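Local coordinates for protein arsenate reductase (arsC) (Archaeoglobus fulgidus, PDB 1Y1L) that probably reduces arsenate to arsenite in arsenical resistance, and has the fold of the low molecular weight phosphotyrosine phosphatase family, at residues A[16-21]-A[51-56]; A[41-46]-A[105-110]; A[66-71]-A[85-90]. One frame throughout, in Å; residues are numbered along the deposited sequence.

Contact 1. Residues A[16-21]-A[51-56]; sequences AEALFN and RGLKAK
Oxygen OE2 of E17 lies against the alkyl chain of K56, 4.1 Å from K56 CB. The same oxygen is hydrogen-bonded to S31 on strand 29-33. The E17 and K56 side chains cross obliquely. E17 reaches out with CG opposite its backbone N (chi1 171°) and an extended chain beyond. K56 runs on past it, and its ammonium does not close on the carboxylate: K56 NZ is 6.1 Å from E17 OE1. Attraction between these charges is therefore probably modest.

The rest of the contact is apolar. L53 points at helix 12-21 and meets it through its two methyls. L53 CD1 is 4.0 Å from L19 CD2, and the two leucine side chains cross at about a right angle. L53 CD1 is also 4.3 Å from A18 CB. The other methyl, L53 CD2, lies 4.3 Å from A18 O. A18 also brings its CB near the backbone oxygen of K54, and the two backbones come nearest at the CA atoms of A18 and A55. L19 CD2 has a further neighbour in the aliphatic part of R51, 4.2 Å away at R51 CD. The R51 guanidinium forms a salt bridge with E115 on helix 106-121.

G52 has positive phi and is the C-prime residue of the Schellman motif that ends helix 42-49. L53 follows directly after this turn. The chemistry implies a greasy seam between helix 12-21 and the loop, centred on L53, with the charged ends of E17 and R51 bound to partners on the flanks.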
loop_
_atom_site.group_PDB
_atom_site.type_symbol
_atom_site.label_atom_id
_atom_site.label_comp_id
_atom_site.label_asym_id
_atom_site.label_seq_id
_atom_site.Cartn_x
_atom_site.Cartn_y
_atom_site.Cartn_z
ATOM N N ALA A 16 13.178 -4.841 -19.646
ATOM C CA ALA A 16 13.441 -3.494 -19.152
ATOM C C ALA A 16 14.898 -3.314 -18.720
ATOM O O ALA A 16 15.513 -2.280 -19.014
ATOM C CB ALA A 16 12.503 -3.163 -18.022
ATOM N N GLU A 17 15.435 -4.318 -18.026
ATOM C CA GLU A 17 16.815 -4.279 -17.570
ATOM C C GLU A 17 17.767 -4.032 -18.733
ATOM O O GLU A 17 18.443 -3.008 -18.786
ATOM C CB GLU A 17 17.173 -5.581 -16.859
ATOM C CG GLU A 17 18.634 -5.733 -16.547
ATOM C CD GLU A 17 18.945 -7.011 -15.769
ATOM O OE1 GLU A 17 19.989 -7.052 -15.071
ATOM O OE2 GLU A 17 18.155 -7.985 -15.855
ATOM N N ALA A 18 17.785 -4.974 -19.676
ATOM C CA ALA A 18 18.648 -4.923 -20.856
ATOM C C ALA A 18 18.516 -3.634 -21.663
ATOM O O ALA A 18 19.515 -3.100 -22.151
ATOM C CB ALA A 18 18.388 -6.130 -21.738
ATOM N N LEU A 19 17.289 -3.165 -21.847
ATOM C CA LEU A 19 17.052 -1.937 -22.587
ATOM C C LEU A 19 17.557 -0.711 -21.827
ATOM O O LEU A 19 18.071 0.252 -22.418
ATOM C CB LEU A 19 15.567 -1.798 -22.863
ATOM C CG LEU A 19 15.099 -2.807 -23.891
ATOM C CD1 LEU A 19 13.610 -2.901 -23.818
ATOM C CD2 LEU A 19 15.537 -2.379 -25.278
ATOM N N PHE A 20 17.335 -0.734 -20.518
ATOM C CA PHE A 20 17.762 0.340 -19.642
ATOM C C PHE A 20 19.270 0.505 -19.797
ATOM O O PHE A 20 19.757 1.568 -20.187
ATOM C CB PHE A 20 17.419 -0.014 -18.187
ATOM C CG PHE A 20 17.651 1.099 -17.229
ATOM C CD1 PHE A 20 16.634 1.981 -16.923
ATOM C CD2 PHE A 20 18.895 1.304 -16.690
ATOM C CE1 PHE A 20 16.858 3.054 -16.097
ATOM C CE2 PHE A 20 19.135 2.368 -15.866
ATOM C CZ PHE A 20 18.113 3.252 -15.567
ATOM N N ASN A 21 19.990 -0.571 -19.503
ATOM C CA ASN A 21 21.441 -0.598 -19.581
ATOM C C ASN A 21 22.009 -0.113 -20.916
ATOM O O ASN A 21 23.096 0.467 -20.966
ATOM C CB ASN A 21 21.947 -2.009 -19.295
ATOM C CG ASN A 21 21.747 -2.420 -17.863
ATOM O OD1 ASN A 21 21.653 -3.605 -17.543
ATOM N ND2 ASN A 21 21.723 -1.441 -16.977
ATOM N N ARG A 51 18.320 -7.776 -31.190
ATOM C CA ARG A 51 18.642 -6.356 -30.988
ATOM C C ARG A 51 20.053 -6.236 -30.425
ATOM O O ARG A 51 20.479 -5.160 -30.012
ATOM C CB ARG A 51 17.643 -5.708 -30.016
ATOM C CG ARG A 51 17.645 -4.183 -30.016
ATOM C CD ARG A 51 16.536 -3.624 -29.122
ATOM N NE ARG A 51 15.192 -4.060 -29.510
ATOM C CZ ARG A 51 14.268 -3.263 -30.038
ATOM N NH1 ARG A 51 13.074 -3.743 -30.357
ATOM N NH2 ARG A 51 14.539 -1.985 -30.260
ATOM N N GLY A 52 20.773 -7.352 -30.436
ATOM C CA GLY A 52 22.133 -7.384 -29.937
ATOM C C GLY A 52 22.213 -7.307 -28.430
ATOM O O GLY A 52 23.190 -6.786 -27.884
ATOM N N LEU A 53 21.213 -7.865 -27.756
ATOM C CA LEU A 53 21.155 -7.840 -26.301
ATOM C C LEU A 53 21.064 -9.228 -25.678
ATOM O O LEU A 53 20.324 -10.088 -26.152
ATOM C CB LEU A 53 19.955 -7.006 -25.849
ATOM C CG LEU A 53 19.881 -5.557 -26.336
ATOM C CD1 LEU A 53 18.557 -4.954 -25.919
ATOM C CD2 LEU A 53 21.031 -4.740 -25.775
ATOM N N LYS A 54 21.836 -9.447 -24.617
ATOM C CA LYS A 54 21.815 -10.725 -23.912
ATOM C C LYS A 54 20.931 -10.551 -22.684
ATOM O O LYS A 54 21.141 -9.630 -21.890
ATOM C CB LYS A 54 23.220 -11.148 -23.444
ATOM C CG LYS A 54 24.370 -10.913 -24.431
ATOM C CD LYS A 54 25.087 -9.590 -24.134
ATOM C CE LYS A 54 26.273 -9.345 -25.067
ATOM N NZ LYS A 54 27.031 -8.109 -24.690
ATOM N N ALA A 55 19.914 -11.395 -22.553
ATOM C CA ALA A 55 19.023 -11.331 -21.399
ATOM C C ALA A 55 19.774 -11.878 -20.188
ATOM O O ALA A 55 20.900 -12.375 -20.319
ATOM C CB ALA A 55 17.772 -12.157 -21.654
ATOM N N LYS A 56 19.166 -11.764 -19.010
ATOM C CA LYS A 56 19.773 -12.279 -17.787
ATOM C C LYS A 56 19.934 -13.797 -17.937
ATOM O O LYS A 56 19.130 -14.455 -18.599
ATOM C CB LYS A 56 18.896 -11.931 -16.573
ATOM C CG LYS A 56 19.392 -12.484 -15.235
ATOM C CD LYS A 56 18.796 -11.719 -14.045
ATOM C CE LYS A 56 19.227 -12.319 -12.699
ATOM N NZ LYS A 56 20.709 -12.514 -12.511
#

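Contact 2. Residues A[41-46]-A[105-110]; sequences DETVKR and GTYRRV
Y107 OH donates a hydrogen bond to D41 OD2, 2.6 Å long. The hydroxyl comes from above the carboxylate plane, 52° out of it. The other oxygen, D41 OD1, accepts from T43 N at 2.8 Å through its anti lone pair. D41 thus caps helix 42-49 and holds the tyrosine with the same carboxylate.

The packing is close around the Y107 ring. T43 CG2 sits over one face in a CH-pi contact, 3.7 Å from the ring centroid and displaced toward the rim. The T43 torsion puts OG1 beside the backbone N (chi1 -51°), and this turns CG2 to the ring. T43 OG1 is hydrogen-bonded to D103. V44 CG2 meets the ring at its edge, in plane, 3.8 Å from Y107 CE2. P99 and L47 also touch Y107, which is buried.

The outer side is looser. R46 and R108 carry like charges on extended chains. R46 NH1 is 3.2 Å from R108 NH1, at the edge of that guanidinium, but both are donors and do not bond. The two planes are nearly perpendicular. E50 supplies the counter-charge: a salt bridge with R108 and a long, weak ion pair with R46. R46 is exposed to solvent.

The axes of segments 42-46 and 106-110 approach to 10.5 Å, with 60° between their N-to-C directions. D41 also shares a backbone hydrogen bond with T10, and V44 packs on A11. T10 and A11 precede R12 in the loop expected, from the family, to form the anion-binding P-loop. The arrangement is an N-capped helix packed on the C-terminal helix of a low molecular weight phosphatase fold.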
loop_
_atom_site.group_PDB
_atom_site.type_symbol
_atom_site.label_atom_id
_atom_site.label_comp_id
_atom_site.label_asym_id
_atom_site.label_seq_id
_atom_site.Cartn_x
_atom_site.Cartn_y
_atom_site.Cartn_z
ATOM N N ASP A 41 12.545 -16.422 -20.477
ATOM C CA ASP A 41 11.785 -16.643 -21.698
ATOM C C ASP A 41 12.663 -16.722 -22.921
ATOM O O ASP A 41 13.578 -15.914 -23.102
ATOM C CB ASP A 41 10.699 -15.565 -21.910
ATOM C CG ASP A 41 9.543 -16.173 -22.670
ATOM O OD1 ASP A 41 9.684 -16.443 -23.877
ATOM O OD2 ASP A 41 8.488 -16.391 -22.046
ATOM N N GLU A 42 12.369 -17.715 -23.755
ATOM C CA GLU A 42 13.111 -17.937 -24.983
ATOM C C GLU A 42 12.728 -16.906 -26.044
ATOM O O GLU A 42 13.548 -16.552 -26.892
ATOM C CB GLU A 42 12.878 -19.359 -25.486
ATOM C CG GLU A 42 13.199 -20.441 -24.449
ATOM C CD GLU A 42 14.650 -20.403 -23.947
ATOM O OE1 GLU A 42 15.577 -20.227 -24.771
ATOM O OE2 GLU A 42 14.863 -20.567 -22.723
ATOM N N THR A 43 11.486 -16.427 -25.995
ATOM C CA THR A 43 11.033 -15.425 -26.950
ATOM C C THR A 43 11.780 -14.137 -26.698
ATOM O O THR A 43 12.138 -13.407 -27.633
ATOM C CB THR A 43 9.564 -15.123 -26.777
ATOM O OG1 THR A 43 8.837 -16.354 -26.783
ATOM C CG2 THR A 43 9.067 -14.235 -27.908
ATOM N N VAL A 44 11.977 -13.859 -25.412
ATOM C CA VAL A 44 12.666 -12.659 -24.962
ATOM C C VAL A 44 14.136 -12.639 -25.329
ATOM O O VAL A 44 14.621 -11.657 -25.895
ATOM C CB VAL A 44 12.548 -12.478 -23.442
ATOM C CG1 VAL A 44 13.310 -11.235 -23.006
ATOM C CG2 VAL A 44 11.095 -12.346 -23.055
ATOM N N LYS A 45 14.850 -13.695 -24.958
ATOM C CA LYS A 45 16.268 -13.751 -25.257
ATOM C C LYS A 45 16.515 -13.705 -26.753
ATOM O O LYS A 45 17.562 -13.231 -27.196
ATOM C CB LYS A 45 16.930 -14.973 -24.618
ATOM C CG LYS A 45 16.352 -16.291 -25.002
ATOM C CD LYS A 45 17.146 -17.423 -24.377
ATOM C CE LYS A 45 17.002 -17.442 -22.873
ATOM N NZ LYS A 45 17.631 -18.652 -22.281
ATOM N N ARG A 46 15.547 -14.209 -27.517
ATOM C CA ARG A 46 15.625 -14.220 -28.969
ATOM C C ARG A 46 15.427 -12.790 -29.412
ATOM O O ARG A 46 16.220 -12.250 -30.175
ATOM C CB ARG A 46 14.515 -15.095 -29.568
ATOM C CG ARG A 46 14.330 -14.923 -31.082
ATOM C CD ARG A 46 12.932 -15.325 -31.515
ATOM N NE ARG A 46 12.571 -14.781 -32.828
ATOM C CZ ARG A 46 11.335 -14.420 -33.185
ATOM N NH1 ARG A 46 11.107 -13.942 -34.401
ATOM N NH2 ARG A 46 10.321 -14.522 -32.329
ATOM N N GLY A 105 3.597 -11.958 -31.918
ATOM C CA GLY A 105 4.189 -10.635 -31.979
ATOM C C GLY A 105 3.904 -9.827 -30.728
ATOM O O GLY A 105 4.489 -8.764 -30.541
ATOM N N THR A 106 2.978 -10.309 -29.896
ATOM C CA THR A 106 2.610 -9.643 -28.644
ATOM C C THR A 106 3.847 -9.332 -27.815
ATOM O O THR A 106 3.911 -8.298 -27.156
ATOM C CB THR A 106 1.620 -10.504 -27.825
ATOM O OG1 THR A 106 0.320 -10.424 -28.424
ATOM C CG2 THR A 106 1.523 -10.029 -26.387
ATOM N N TYR A 107 4.815 -10.239 -27.838
ATOM C CA TYR A 107 6.054 -10.042 -27.117
ATOM C C TYR A 107 6.772 -8.792 -27.617
ATOM O O TYR A 107 7.286 -8.006 -26.830
ATOM C CB TYR A 107 6.953 -11.238 -27.306
ATOM C CG TYR A 107 6.807 -12.261 -26.233
ATOM C CD1 TYR A 107 5.675 -13.053 -26.146
ATOM C CD2 TYR A 107 7.822 -12.465 -25.319
ATOM C CE1 TYR A 107 5.564 -14.023 -25.174
ATOM C CE2 TYR A 107 7.719 -13.433 -24.343
ATOM C CZ TYR A 107 6.596 -14.207 -24.275
ATOM O OH TYR A 107 6.525 -15.155 -23.292
ATOM N N ARG A 108 6.860 -8.642 -28.933
ATOM C CA ARG A 108 7.512 -7.479 -29.512
ATOM C C ARG A 108 6.782 -6.214 -29.090
ATOM O O ARG A 108 7.413 -5.198 -28.799
ATOM C CB ARG A 108 7.561 -7.591 -31.040
ATOM C CG ARG A 108 8.667 -8.521 -31.569
ATOM C CD ARG A 108 8.843 -8.397 -33.084
ATOM N NE ARG A 108 10.087 -9.000 -33.560
ATOM C CZ ARG A 108 10.233 -10.286 -33.880
ATOM N NH1 ARG A 108 11.403 -10.730 -34.305
ATOM N NH2 ARG A 108 9.214 -11.135 -33.781
ATOM N N ARG A 109 5.455 -6.276 -29.083
ATOM C CA ARG A 109 4.641 -5.139 -28.673
ATOM C C ARG A 109 4.984 -4.781 -27.219
ATOM O O ARG A 109 5.105 -3.601 -26.870
ATOM C CB ARG A 109 3.156 -5.481 -28.810
ATOM C CG ARG A 109 2.208 -4.307 -28.651
ATOM C CD ARG A 109 1.364 -4.470 -27.397
ATOM N NE ARG A 109 -0.019 -4.076 -27.649
ATOM C CZ ARG A 109 -1.038 -4.928 -27.763
ATOM N NH1 ARG A 109 -2.257 -4.459 -28.006
ATOM N NH2 ARG A 109 -0.852 -6.241 -27.613
ATOM N N VAL A 110 5.111 -5.802 -26.373
ATOM C CA VAL A 110 5.464 -5.609 -24.970
ATOM C C VAL A 110 6.858 -5.011 -24.887
ATOM O O VAL A 110 7.121 -4.151 -24.055
ATOM C CB VAL A 110 5.440 -6.942 -24.203
ATOM C CG1 VAL A 110 6.111 -6.802 -22.852
ATOM C CG2 VAL A 110 4.013 -7.406 -24.037
#

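Contact 3. Residues A[66-71]-A[85-90]; sequences NLDDFD and LPTDKP. With CD (cadmium ion), chain F.
The F70 ring has L67 CA at its edge, in plane, and leads away from residues 85-90. L67 itself reaches across to them. Its CD1 is 3.7 Å from L85 CD2, the main apolar contact, and the two leucine side chains cross at about a right angle. The same methyl meets P86, 3.9 Å from P86 CG. P86 centres an inverse gamma turn, which L67 borders.

The outer part is polar and less tight. K89 and D71 lie side by side and point the same way, joined by a long salt bridge of 3.7 Å between K89 NZ and D71 OD2. The bend of K89 at chi2 (-74°) helps carry its chain past D68 O and F70 O. D88 turns elsewhere: D88 OD1 and OD2 hold a cadmium ion at 2.3 and 2.4 Å, together with H95 of a second subunit.

A 3-10 turn at 67-69 and an irregular loop at 85-90 lie beside the parallel sheet. L67 and F70 pack on L3 of strand 2-6, L85 reaches V5 and T75, and P90 pairs through its backbone with I73 at the start of the neighbouring strands 73-77 and 91-95.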
loop_
_atom_site.group_PDB
_atom_site.type_symbol
_atom_site.label_atom_id
_atom_site.label_comp_id
_atom_site.label_asym_id
_atom_site.label_seq_id
_atom_site.Cartn_x
_atom_site.Cartn_y
_atom_site.Cartn_z
ATOM N N ASN A 66 18.821 -7.872 -1.654
ATOM C CA ASN A 66 18.627 -6.851 -0.624
ATOM C C ASN A 66 18.286 -5.502 -1.258
ATOM O O ASN A 66 19.159 -4.744 -1.681
ATOM C CB ASN A 66 19.861 -6.750 0.277
ATOM C CG ASN A 66 19.986 -7.934 1.237
ATOM O OD1 ASN A 66 20.792 -8.851 1.029
ATOM N ND2 ASN A 66 19.190 -7.910 2.300
ATOM N N LEU A 67 16.989 -5.226 -1.304
ATOM C CA LEU A 67 16.426 -4.020 -1.898
ATOM C C LEU A 67 17.080 -2.677 -1.632
ATOM O O LEU A 67 17.197 -1.858 -2.541
ATOM C CB LEU A 67 14.945 -3.924 -1.549
ATOM C CG LEU A 67 14.063 -4.978 -2.212
ATOM C CD1 LEU A 67 12.651 -4.925 -1.637
ATOM C CD2 LEU A 67 14.043 -4.740 -3.712
ATOM N N ASP A 68 17.473 -2.427 -0.392
ATOM C CA ASP A 68 18.078 -1.144 -0.051
ATOM C C ASP A 68 19.266 -0.732 -0.936
ATOM O O ASP A 68 19.632 0.445 -0.981
ATOM C CB ASP A 68 18.446 -1.122 1.435
ATOM C CG ASP A 68 17.222 -1.260 2.343
ATOM O OD1 ASP A 68 17.309 -2.000 3.349
ATOM O OD2 ASP A 68 16.176 -0.632 2.052
ATOM N N ASP A 69 19.852 -1.701 -1.636
ATOM C CA ASP A 69 20.977 -1.447 -2.530
ATOM C C ASP A 69 20.591 -0.520 -3.679
ATOM O O ASP A 69 21.427 0.223 -4.192
ATOM C CB ASP A 69 21.497 -2.764 -3.127
ATOM C CG ASP A 69 22.196 -3.655 -2.102
ATOM O OD1 ASP A 69 22.553 -3.171 -1.005
ATOM O OD2 ASP A 69 22.405 -4.850 -2.410
ATOM N N PHE A 70 19.328 -0.589 -4.089
ATOM C CA PHE A 70 18.808 0.198 -5.205
ATOM C C PHE A 70 18.324 1.605 -4.831
ATOM O O PHE A 70 18.137 1.903 -3.660
ATOM C CB PHE A 70 17.711 -0.613 -5.906
ATOM C CG PHE A 70 18.148 -2.002 -6.284
ATOM C CD1 PHE A 70 18.054 -3.037 -5.368
ATOM C CD2 PHE A 70 18.735 -2.258 -7.522
ATOM C CE1 PHE A 70 18.545 -4.305 -5.669
ATOM C CE2 PHE A 70 19.227 -3.525 -7.831
ATOM C CZ PHE A 70 19.134 -4.550 -6.901
ATOM N N ASP A 71 18.128 2.472 -5.818
ATOM C CA ASP A 71 17.691 3.830 -5.543
ATOM C C ASP A 71 16.394 4.210 -6.205
ATOM O O ASP A 71 15.951 5.362 -6.121
ATOM C CB ASP A 71 18.779 4.803 -5.935
ATOM C CG ASP A 71 20.064 4.483 -5.267
ATOM O OD1 ASP A 71 20.859 3.733 -5.867
ATOM O OD2 ASP A 71 20.251 4.929 -4.118
ATOM N N LEU A 85 6.563 -3.913 -2.244
ATOM C CA LEU A 85 7.768 -4.490 -1.663
ATOM C C LEU A 85 8.070 -3.859 -0.321
ATOM O O LEU A 85 7.619 -2.751 -0.039
ATOM C CB LEU A 85 8.964 -4.339 -2.604
ATOM C CG LEU A 85 8.876 -5.108 -3.920
ATOM C CD1 LEU A 85 8.077 -4.311 -4.953
ATOM C CD2 LEU A 85 10.276 -5.354 -4.431
ATOM N N PRO A 86 8.829 -4.572 0.530
ATOM C CA PRO A 86 9.236 -4.150 1.877
ATOM C C PRO A 86 10.306 -3.044 1.907
ATOM O O PRO A 86 11.425 -3.265 2.386
ATOM C CB PRO A 86 9.763 -5.452 2.480
ATOM C CG PRO A 86 10.384 -6.122 1.302
ATOM C CD PRO A 86 9.337 -5.925 0.237
ATOM N N THR A 87 9.944 -1.851 1.444
ATOM C CA THR A 87 10.890 -0.758 1.423
ATOM C C THR A 87 10.238 0.625 1.445
ATOM O O THR A 87 9.306 0.877 0.680
ATOM C CB THR A 87 11.813 -0.895 0.190
ATOM O OG1 THR A 87 12.929 -0.005 0.318
ATOM C CG2 THR A 87 11.067 -0.585 -1.098
ATOM N N ASP A 88 10.667 1.482 2.388
ATOM C CA ASP A 88 10.164 2.868 2.495
ATOM C C ASP A 88 10.919 3.657 1.372
ATOM O O ASP A 88 10.849 4.879 1.303
ATOM C CB ASP A 88 10.422 3.459 3.887
ATOM C CG ASP A 88 9.432 2.871 4.896
ATOM O OD1 ASP A 88 9.803 1.980 5.692
ATOM O OD2 ASP A 88 8.239 3.241 4.958
ATOM N N LYS A 89 11.653 2.933 0.517
ATOM C CA LYS A 89 12.394 3.489 -0.635
ATOM C C LYS A 89 11.459 3.929 -1.771
ATOM O O LYS A 89 10.246 3.692 -1.726
ATOM C CB LYS A 89 13.337 2.432 -1.213
ATOM C CG LYS A 89 14.723 2.398 -0.605
ATOM C CD LYS A 89 15.580 3.575 -1.071
ATOM C CE LYS A 89 17.036 3.430 -0.626
ATOM N NZ LYS A 89 17.915 4.442 -1.274
ATOM N N PRO A 90 12.013 4.538 -2.830
ATOM C CA PRO A 90 11.173 4.978 -3.948
ATOM C C PRO A 90 10.866 3.861 -4.933
ATOM O O PRO A 90 11.770 3.142 -5.359
ATOM C CB PRO A 90 12.019 6.070 -4.597
ATOM C CG PRO A 90 13.395 5.579 -4.383
ATOM C CD PRO A 90 13.369 5.089 -2.954
HETATM CD CD CD F . 8.523 2.923 7.324
#

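In the fold
Contacts 1 and 2 are neighbours, with centres about 12 Å apart, and touch where A55 packs on K45. Their segments alternate along the chain. Together they join helices 12-21, 42-49 and 106-121 and the loop after 42-49. Contact 3 lies apart, about 22 Å from contact 1 and 28 Å from contact 2, centre to centre. It is nested in the loop that contact 2 closes, on the opposite side of the chain's centre. It joins the loops flanking strand 73-77, whose last residue C77 forms a disulfide with C82. The helical packing and the cadmium-linked subunit contact thus occupy different regions of one alpha/beta fold.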